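PDB 2GU0: Non-structural protein 2, which probably binds single-stranded RNA, hydrolyses nucleoside and RNA triphosphates and unwinds RNA helices as an octamer, helping to build the viral factories of rotavirus. Local coordinates for residues Q28-A33 with G50-P55. Numbering follows the deposited sequence.
Sequences QTMLCA and GVAPPP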
ATOM      1  N   GLN A  28     -17.407  14.444  24.533  1.00 33.38           N
ATOM      2  CA  GLN A  28     -17.287  13.107  25.109  1.00 35.29           C
ATOM      3  C   GLN A  28     -17.297  13.169  26.630  1.00 35.16           C
ATOM      4  O   GLN A  28     -17.937  12.351  27.295  1.00 36.07           O
ATOM      5  CB  GLN A  28     -16.002  12.437  24.606  1.00 36.84           C
ATOM      6  CG  GLN A  28     -15.469  11.312  25.469  1.00 40.34           C
ATOM      7  CD  GLN A  28     -14.307  10.581  24.809  1.00 43.55           C
ATOM      8  OE1 GLN A  28     -13.518  11.184  24.080  1.00 44.58           O
ATOM      9  NE2 GLN A  28     -14.190   9.280  25.074  1.00 42.40           N
ATOM     10  N   THR A  29     -16.590  14.156  27.166  1.00 34.38           N
ATOM     11  CA  THR A  29     -16.486  14.367  28.601  1.00 32.72           C
ATOM     12  C   THR A  29     -17.801  14.780  29.277  1.00 32.55           C
ATOM     13  O   THR A  29     -18.175  14.229  30.310  1.00 31.51           O
ATOM     14  CB  THR A  29     -15.424  15.430  28.889  1.00 31.04           C
ATOM     15  OG1 THR A  29     -14.167  14.962  28.407  1.00 34.37           O
ATOM     16  CG2 THR A  29     -15.311  15.702  30.370  1.00 30.08           C
ATOM     17  N   MET A  30     -18.516  15.738  28.705  1.00 31.82           N
ATOM     18  CA  MET A  30     -19.742  16.149  29.351  1.00 33.36           C
ATOM     19  C   MET A  30     -20.815  15.096  29.209  1.00 34.67           C
ATOM     20  O   MET A  30     -21.787  15.106  29.958  1.00 36.22           O
ATOM     21  CB  MET A  30     -20.239  17.488  28.806  1.00 31.57           C
ATOM     22  CG  MET A  30     -21.166  17.391  27.647  1.00 30.72           C
ATOM     23  SD  MET A  30     -22.868  17.050  28.100  1.00 31.25           S
ATOM     24  CE  MET A  30     -23.639  17.473  26.552  1.00 23.61           C
ATOM     25  N   LEU A  31     -20.662  14.182  28.258  1.00 34.69           N
ATOM     26  CA  LEU A  31     -21.681  13.152  28.119  1.00 36.27           C
ATOM     27  C   LEU A  31     -21.521  12.123  29.228  1.00 38.07           C
ATOM     28  O   LEU A  31     -22.493  11.461  29.612  1.00 38.25           O
ATOM     29  CB  LEU A  31     -21.616  12.460  26.752  1.00 35.85           C
ATOM     30  CG  LEU A  31     -22.255  13.166  25.547  1.00 34.36           C
ATOM     31  CD1 LEU A  31     -22.152  12.278  24.316  1.00 29.97           C
ATOM     32  CD2 LEU A  31     -23.700  13.494  25.849  1.00 32.29           C
ATOM     33  N   CYS A  32     -20.308  12.000  29.764  1.00 38.12           N
ATOM     34  CA  CYS A  32     -20.082  11.035  30.826  1.00 40.78           C
ATOM     35  C   CYS A  32     -20.086  11.681  32.214  1.00 40.83           C
ATOM     36  O   CYS A  32     -20.257  10.998  33.223  1.00 41.63           O
ATOM     37  CB  CYS A  32     -18.762  10.272  30.595  1.00 41.87           C
ATOM     38  SG  CYS A  32     -17.232  10.951  31.375  1.00 50.27           S
ATOM     39  N   ALA A  33     -19.923  12.998  32.267  1.00 39.64           N
ATOM     40  CA  ALA A  33     -19.882  13.693  33.552  1.00 38.47           C
ATOM     41  C   ALA A  33     -21.195  13.667  34.310  1.00 37.73           C
ATOM     42  O   ALA A  33     -22.263  13.548  33.712  1.00 38.61           O
ATOM     43  CB  ALA A  33     -19.432  15.146  33.354  1.00 37.13           C
ATOM     44  N   GLY A  50     -11.839  22.253  27.586  1.00 28.05           N
ATOM     45  CA  GLY A  50     -12.621  23.435  27.310  1.00 25.26           C
ATOM     46  C   GLY A  50     -14.093  23.296  27.646  1.00 25.42           C
ATOM     47  O   GLY A  50     -14.494  22.471  28.463  1.00 26.42           O
ATOM     48  N   VAL A  51     -14.904  24.107  26.986  1.00 24.26           N
ATOM     49  CA  VAL A  51     -16.329  24.122  27.220  1.00 24.23           C
ATOM     50  C   VAL A  51     -17.134  23.209  26.321  1.00 25.17           C
ATOM     51  O   VAL A  51     -17.031  23.289  25.096  1.00 27.37           O
ATOM     52  CB  VAL A  51     -16.864  25.565  27.073  1.00 23.09           C
ATOM     53  CG1 VAL A  51     -18.377  25.593  27.245  1.00 19.13           C
ATOM     54  CG2 VAL A  51     -16.176  26.455  28.089  1.00 20.18           C
ATOM     55  N   ALA A  52     -17.948  22.357  26.941  1.00 25.13           N
ATOM     56  CA  ALA A  52     -18.817  21.440  26.223  1.00 24.64           C
ATOM     57  C   ALA A  52     -20.221  22.042  26.187  1.00 27.25           C
ATOM     58  O   ALA A  52     -20.506  23.031  26.857  1.00 28.62           O
ATOM     59  CB  ALA A  52     -18.840  20.124  26.918  1.00 25.16           C
ATOM     60  N   PRO A  53     -21.124  21.456  25.396  1.00 27.59           N
ATOM     61  CA  PRO A  53     -22.489  21.979  25.309  1.00 26.53           C
ATOM     62  C   PRO A  53     -23.313  21.726  26.564  1.00 29.39           C
ATOM     63  O   PRO A  53     -23.014  20.821  27.347  1.00 27.62           O
ATOM     64  CB  PRO A  53     -23.063  21.230  24.125  1.00 23.85           C
ATOM     65  CG  PRO A  53     -21.869  20.888  23.318  1.00 26.21           C
ATOM     66  CD  PRO A  53     -20.888  20.455  24.347  1.00 26.37           C
ATOM     67  N   PRO A  54     -24.369  22.527  26.775  1.00 31.57           N
ATOM     68  CA  PRO A  54     -25.210  22.328  27.958  1.00 32.95           C
ATOM     69  C   PRO A  54     -25.714  20.884  27.948  1.00 34.38           C
ATOM     70  O   PRO A  54     -26.203  20.407  26.922  1.00 35.82           O
ATOM     71  CB  PRO A  54     -26.340  23.327  27.739  1.00 30.77           C
ATOM     72  CG  PRO A  54     -25.654  24.442  27.062  1.00 30.38           C
ATOM     73  CD  PRO A  54     -24.777  23.741  26.047  1.00 31.53           C
ATOM     74  N   PRO A  55     -25.594  20.169  29.074  1.00 35.01           N
ATOM     75  CA  PRO A  55     -26.055  18.773  29.134  1.00 36.06           C
ATOM     76  C   PRO A  55     -27.519  18.622  28.714  1.00 37.41           C
ATOM     77  O   PRO A  55     -27.985  17.531  28.376  1.00 39.71           O
ATOM     78  CB  PRO A  55     -25.811  18.396  30.589  1.00 34.38           C
ATOM     79  CG  PRO A  55     -24.593  19.190  30.926  1.00 34.83           C
ATOM     80  CD  PRO A  55     -24.919  20.552  30.323  1.00 34.90           C
TER
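Met30 does nearly all the work here: it reaches out from the last turn of its helix and lies along the chain from Ala52 to Pro55, packed from CB to CE, with CB and CG on Ala52 and the thioether end on the three prolines. Met30 CB meets the methyl carbon CB of Ala52 at 3.5 Å, and the same methyl also lies beside Met30 CG. From there the side chain bends at chi2 (82°), which turns the thioether along the proline run. Met30 SD passes alongside the ring of Pro55, 3.9 Å from Pro55 CG, and the terminal methyl comes to rest among backbone atoms of all three prolines, with Met30 CE 3.5 Å from Pro53 O, 3.9 Å from Pro54 O and 3.8 Å from Pro55 CA. No hydrogen bond crosses the contact; apolar packing joins the two segments, and Met30 is buried in the assembly. The other side of the helix is looser. Gln28 points away into an exposed position, its side chain coming no nearer than 8.5 Å to the 50-55 segment. In the fold, this contact sets the C-terminal end of helix 24-32 against the small antiparallel hairpin of strands 44-45 and 51-52, in which Ala52 is hydrogen-bonded through its backbone to Tyr44. Tyr44 also packs on Met30, and Ala26 and Val27, from earlier in the helix, touch Ala52 and Pro53. Beyond the helix, Gln160 of a second subunit packs on Thr29 and Ala33, placing this N-terminal region next to strand 157-160 of its neighbour in the octamer.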